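Periplasmic binding protein component of an ABC type zinc uptake transporter (PDB 2OV3) binds zinc ions in the periplasm and probably hands them to the membrane permease of an ABC-type uptake system. Local coordinates at residues A[156-161]-A[252-258]; A[197-202]-A[223-227]. One frame throughout, in Å; residues are numbered along the deposited sequence.

Contact 1. Residues A[156-161]-A[252-258]; sequences LPQRKF and IANANSA
L156 lies over the last turn of helix 241-256, where the chain entering strand 160-163 of the C-terminal four-stranded parallel sheet passes the end of the final helix of this zinc-binding, ZnuA-type fold. The forked tip of L156 straddles A253: L156 CD1 reaches on to I252 CG2 (3.9 Å), while L156 CD2 meets A253 CB. A branched apolar residue suits this spot, since alanine is small enough to let it settle against the helix backbone. P157 follows, its ring CD lying 3.1 Å from N256 O. Having no N-H, it leaves that carbonyl to the next residue. Q158 N takes it, donating to N256 O over 3.1 Å with an N-H...O angle of 160°. The side chain of Q158 starts over N256 and then turns off: CG stands opposite the backbone N (chi1 -180°) and the chain bends at chi2, which brings Q158 OE1 to K160, at the start of the strand, where it accepts from both K160 N (2.7 Å) and K160 NZ. Shortening Q158 to alanine removes OE1, and the N-H and ammonium of K160 would probably lose their shared acceptor, although the backbone bond to N256 could remain. R159 turns from the helix, and R159 NH1 donates in plane to a lone pair of L156 O (2.7 Å), tying together the residues on either side of P157-Q158. F161, buried and touching F210 of strand 208-212, ends the run: its ring receives the delta methyl of I252 obliquely, F161 CD1 lying 3.3 Å from I252 CD1.

Contact 2. Residues A[197-202]-A[223-227]; sequences LIDTAK and IAAEI
I227 is at the middle of the apolar contact, its side chain set as a knob into the hole formed by L197, I198, A201 and K202. Both of its branches work. I227 CD1 and I227 CG2 each come to 3.5 Å from A201 CB, and I227 CG1 leans on I198 CG2 at 3.6 Å. With CG1 beside the backbone N (chi1 -50°) and CG2 beside the carbonyl carbon, the beta-branch straddles the single methyl of A201; a small residue at that position lets the isoleucine sink close to the opposing helix. One turn earlier, I223 continues the same apolar seam. I223 CD1 meets I198 CD1 (3.8 Å), the two side chains crossing at a slant, while I223 CG2 touches L197 CD2 from a side chain set at about a right angle. I198 thus touches both isoleucines of the facing helix, and its extended chain also brings CD1 against E226 CB.

Helix 193-204, strand 208-212 and helix 218-227 follow one another in the alpha/beta C-terminal half, both helices packing on the same parallel sheet. Their short segments cross at -45° with axes 9.6 Å apart. A201 and I227 both touch I162 of strand 160-163, and I223 touches V209 of strand 208-212, so the seam rests directly on the sheet.

Polar contact is confined to the outer margin, where K202 and E226 are exposed. Long chains suit this place because their carbons can join the apolar surface: E226 does so through the CB that meets I198, and K202 CG passes I227 CG2 at 4.0 Å. Fully extended beyond CG, the lysine ends in a long salt bridge, K202 NZ standing 4.0 Å from E226 OE1.

Overall arrangement
Both contacts belong to the C-terminal half of the protein, built round the four-stranded parallel sheet, and their centres lie 16 Å apart. They do not touch: the nearest atoms are about 5 Å from one another. Along the chain, contact 2 is nested inside the loop closed by contact 1. Strand 160-163 links them, with F161 serving contact 1 and the next residue, I162, meeting A201 and I227 of contact 2. Neither contact supplies a zinc ligand. The metal is held by H37, H101 and H165; the side chain of F161 is about 13 Å from the zinc ion and about 10 Å from that of H165, whereas L197 lies about 12 Å from H165, side chain to side chain.

Contact 1. Residues A[156-161]-A[252-258]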
loop_
_atom_site.group_PDB
_atom_site.type_symbol
_atom_site.label_atom_id
_atom_site.label_comp_id
_atom_site.label_asym_id
_atom_site.label_seq_id
_atom_site.Cartn_x
_atom_site.Cartn_y
_atom_site.Cartn_z
ATOM N N LEU A 156 -21.033 -8.571 -2.001
ATOM C CA LEU A 156 -21.338 -7.850 -0.766
ATOM C C LEU A 156 -22.386 -6.734 -0.900
ATOM O O LEU A 156 -22.255 -5.833 -1.731
ATOM C CB LEU A 156 -20.050 -7.279 -0.153
ATOM C CG LEU A 156 -18.849 -8.227 0.061
ATOM C CD1 LEU A 156 -17.681 -7.425 0.650
ATOM C CD2 LEU A 156 -19.226 -9.371 1.004
ATOM N N PRO A 157 -23.458 -6.797 -0.086
ATOM C CA PRO A 157 -24.524 -5.788 -0.111
ATOM C C PRO A 157 -23.932 -4.432 0.272
ATOM O O PRO A 157 -24.203 -3.417 -0.374
ATOM C CB PRO A 157 -25.504 -6.288 0.945
ATOM C CG PRO A 157 -25.283 -7.765 0.939
ATOM C CD PRO A 157 -23.798 -7.890 0.843
ATOM N N GLN A 158 -23.118 -4.428 1.329
ATOM C CA GLN A 158 -22.483 -3.198 1.801
ATOM C C GLN A 158 -21.179 -2.966 1.059
ATOM O O GLN A 158 -20.295 -3.820 1.057
ATOM C CB GLN A 158 -22.216 -3.263 3.311
ATOM C CG GLN A 158 -21.558 -2.011 3.895
ATOM C CD GLN A 158 -22.337 -0.737 3.590
ATOM O OE1 GLN A 158 -21.911 0.081 2.783
ATOM N NE2 GLN A 158 -23.488 -0.569 4.239
ATOM N N ARG A 159 -21.078 -1.805 0.416
ATOM C CA ARG A 159 -19.892 -1.427 -0.342
ATOM C C ARG A 159 -19.012 -0.428 0.429
ATOM O O ARG A 159 -17.895 -0.141 0.012
ATOM C CB ARG A 159 -20.288 -0.775 -1.680
ATOM C CG ARG A 159 -21.399 -1.453 -2.488
ATOM C CD ARG A 159 -21.129 -2.925 -2.765
ATOM N NE ARG A 159 -19.838 -3.166 -3.395
ATOM C CZ ARG A 159 -19.256 -4.360 -3.459
ATOM N NH1 ARG A 159 -19.859 -5.413 -2.929
ATOM N NH2 ARG A 159 -18.075 -4.505 -4.050
ATOM N N LYS A 160 -19.503 0.120 1.532
ATOM C CA LYS A 160 -18.709 1.091 2.276
ATOM C C LYS A 160 -18.030 0.517 3.521
ATOM O O LYS A 160 -18.593 -0.318 4.228
ATOM C CB LYS A 160 -19.590 2.283 2.673
ATOM C CG LYS A 160 -20.284 2.959 1.486
ATOM C CD LYS A 160 -21.153 4.165 1.892
ATOM C CE LYS A 160 -22.319 3.789 2.831
ATOM N NZ LYS A 160 -23.228 2.738 2.268
ATOM N N PHE A 161 -16.803 0.944 3.780
ATOM C CA PHE A 161 -16.117 0.494 4.977
ATOM C C PHE A 161 -15.357 1.657 5.595
ATOM O O PHE A 161 -14.764 2.480 4.899
ATOM C CB PHE A 161 -15.205 -0.706 4.688
ATOM C CG PHE A 161 -14.155 -0.461 3.641
ATOM C CD1 PHE A 161 -12.811 -0.700 3.920
ATOM C CD2 PHE A 161 -14.502 -0.019 2.373
ATOM C CE1 PHE A 161 -11.836 -0.506 2.949
ATOM C CE2 PHE A 161 -13.531 0.177 1.394
ATOM C CZ PHE A 161 -12.197 -0.067 1.689
ATOM N N ILE A 252 -13.415 -7.480 5.312
ATOM C CA ILE A 252 -14.386 -6.593 4.693
ATOM C C ILE A 252 -15.662 -7.418 4.507
ATOM O O ILE A 252 -16.713 -7.072 5.033
ATOM C CB ILE A 252 -13.935 -6.085 3.288
ATOM C CG1 ILE A 252 -12.684 -5.196 3.392
ATOM C CG2 ILE A 252 -15.088 -5.338 2.610
ATOM C CD1 ILE A 252 -12.816 -4.020 4.341
ATOM N N ALA A 253 -15.547 -8.528 3.786
ATOM C CA ALA A 253 -16.684 -9.399 3.514
ATOM C C ALA A 253 -17.461 -9.828 4.749
ATOM O O ALA A 253 -18.690 -9.850 4.730
ATOM C CB ALA A 253 -16.230 -10.629 2.731
ATOM N N ASN A 254 -16.765 -10.173 5.824
ATOM C CA ASN A 254 -17.471 -10.583 7.031
ATOM C C ASN A 254 -18.296 -9.435 7.581
ATOM O O ASN A 254 -19.372 -9.634 8.141
ATOM C CB ASN A 254 -16.493 -11.054 8.110
ATOM C CG ASN A 254 -15.810 -12.344 7.742
ATOM O OD1 ASN A 254 -16.366 -13.164 7.010
ATOM N ND2 ASN A 254 -14.603 -12.542 8.250
ATOM N N ALA A 255 -17.784 -8.225 7.396
ATOM C CA ALA A 255 -18.445 -7.030 7.885
ATOM C C ALA A 255 -19.513 -6.460 6.944
ATOM O O ALA A 255 -20.502 -5.889 7.408
ATOM C CB ALA A 255 -17.400 -5.968 8.186
ATOM N N ASN A 256 -19.319 -6.617 5.636
ATOM C CA ASN A 256 -20.253 -6.067 4.651
ATOM C C ASN A 256 -21.304 -7.032 4.111
ATOM O O ASN A 256 -21.973 -6.733 3.127
ATOM C CB ASN A 256 -19.474 -5.467 3.480
ATOM C CG ASN A 256 -18.724 -4.208 3.855
ATOM O OD1 ASN A 256 -18.445 -3.374 2.994
ATOM N ND2 ASN A 256 -18.389 -4.060 5.129
ATOM N N SER A 257 -21.452 -8.181 4.759
ATOM C CA SER A 257 -22.427 -9.179 4.333
ATOM C C SER A 257 -23.606 -9.163 5.285
ATOM O O SER A 257 -23.512 -8.611 6.386
ATOM C CB SER A 257 -21.817 -10.583 4.358
ATOM O OG SER A 257 -20.741 -10.703 3.447
ATOM N N ALA A 258 -24.710 -9.777 4.865
ATOM C CA ALA A 258 -25.890 -9.858 5.716
ATOM C C ALA A 258 -25.359 -10.384 7.049
ATOM O O ALA A 258 -24.669 -11.396 7.084
ATOM C CB ALA A 258 -26.902 -10.829 5.124
#

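Contact 2. Residues A[197-202]-A[223-227]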
loop_
_atom_site.group_PDB
_atom_site.type_symbol
_atom_site.label_atom_id
_atom_site.label_comp_id
_atom_site.label_asym_id
_atom_site.label_seq_id
_atom_site.Cartn_x
_atom_site.Cartn_y
_atom_site.Cartn_z
ATOM N N LEU A 197 -19.771 11.251 10.331
ATOM C CA LEU A 197 -19.349 9.920 9.944
ATOM C C LEU A 197 -20.093 8.888 10.790
ATOM O O LEU A 197 -20.609 7.899 10.266
ATOM C CB LEU A 197 -17.828 9.777 10.113
ATOM C CG LEU A 197 -17.173 8.401 9.888
ATOM C CD1 LEU A 197 -15.681 8.558 9.551
ATOM C CD2 LEU A 197 -17.347 7.565 11.136
ATOM N N ILE A 198 -20.171 9.127 12.096
ATOM C CA ILE A 198 -20.866 8.208 12.994
ATOM C C ILE A 198 -22.344 8.064 12.659
ATOM O O ILE A 198 -22.883 6.958 12.687
ATOM C CB ILE A 198 -20.769 8.657 14.451
ATOM C CG1 ILE A 198 -19.303 8.688 14.883
ATOM C CG2 ILE A 198 -21.566 7.705 15.345
ATOM C CD1 ILE A 198 -19.107 9.110 16.310
ATOM N N ASP A 199 -23.010 9.174 12.369
ATOM C CA ASP A 199 -24.428 9.106 12.047
ATOM C C ASP A 199 -24.640 8.414 10.714
ATOM O O ASP A 199 -25.606 7.676 10.538
ATOM C CB ASP A 199 -25.054 10.504 12.013
ATOM C CG ASP A 199 -25.054 11.183 13.379
ATOM O OD1 ASP A 199 -25.134 10.470 14.414
ATOM O OD2 ASP A 199 -24.995 12.429 13.418
ATOM N N THR A 200 -23.731 8.641 9.776
ATOM C CA THR A 200 -23.850 8.012 8.473
ATOM C C THR A 200 -23.684 6.508 8.642
ATOM O O THR A 200 -24.409 5.713 8.039
ATOM C CB THR A 200 -22.780 8.546 7.514
ATOM O OG1 THR A 200 -23.091 9.902 7.171
ATOM C CG2 THR A 200 -22.721 7.698 6.250
ATOM N N ALA A 201 -22.727 6.135 9.483
ATOM C CA ALA A 201 -22.444 4.736 9.764
ATOM C C ALA A 201 -23.659 4.057 10.397
ATOM O O ALA A 201 -24.089 3.007 9.936
ATOM C CB ALA A 201 -21.237 4.629 10.694
ATOM N N LYS A 202 -24.205 4.650 11.453
ATOM C CA LYS A 202 -25.368 4.064 12.111
ATOM C C LYS A 202 -26.524 3.814 11.139
ATOM O O LYS A 202 -27.131 2.745 11.152
ATOM C CB LYS A 202 -25.868 4.961 13.244
ATOM C CG LYS A 202 -24.923 5.090 14.415
ATOM C CD LYS A 202 -25.571 5.902 15.526
ATOM C CE LYS A 202 -24.669 5.971 16.747
ATOM N NZ LYS A 202 -25.320 6.644 17.912
ATOM N N ILE A 223 -14.927 5.786 18.050
ATOM C CA ILE A 223 -15.861 5.821 16.934
ATOM C C ILE A 223 -16.692 4.546 16.909
ATOM O O ILE A 223 -17.917 4.593 16.859
ATOM C CB ILE A 223 -15.107 5.955 15.579
ATOM C CG1 ILE A 223 -14.472 7.340 15.465
ATOM C CG2 ILE A 223 -16.051 5.709 14.408
ATOM C CD1 ILE A 223 -15.462 8.472 15.497
ATOM N N ALA A 224 -16.007 3.409 16.944
ATOM C CA ALA A 224 -16.658 2.112 16.908
ATOM C C ALA A 224 -17.680 1.953 18.034
ATOM O O ALA A 224 -18.803 1.502 17.808
ATOM C CB ALA A 224 -15.611 1.007 16.992
ATOM N N ALA A 225 -17.278 2.316 19.246
ATOM C CA ALA A 225 -18.153 2.234 20.402
ATOM C C ALA A 225 -19.438 3.006 20.124
ATOM O O ALA A 225 -20.528 2.487 20.327
ATOM C CB ALA A 225 -17.457 2.805 21.626
ATOM N N GLU A 226 -19.305 4.239 19.651
ATOM C CA GLU A 226 -20.459 5.070 19.351
ATOM C C GLU A 226 -21.358 4.536 18.247
ATOM O O GLU A 226 -22.571 4.729 18.282
ATOM C CB GLU A 226 -20.020 6.484 18.979
ATOM C CG GLU A 226 -19.949 7.440 20.155
ATOM C CD GLU A 226 -21.219 7.444 20.992
ATOM O OE1 GLU A 226 -22.323 7.514 20.398
ATOM O OE2 GLU A 226 -21.108 7.378 22.246
ATOM N N ILE A 227 -20.775 3.877 17.259
ATOM C CA ILE A 227 -21.569 3.355 16.164
ATOM C C ILE A 227 -22.130 1.980 16.505
ATOM O O ILE A 227 -23.025 1.475 15.826
ATOM C CB ILE A 227 -20.733 3.224 14.887
ATOM C CG1 ILE A 227 -19.990 4.534 14.612
ATOM C CG2 ILE A 227 -21.646 2.869 13.719
ATOM C CD1 ILE A 227 -19.067 4.474 13.412
#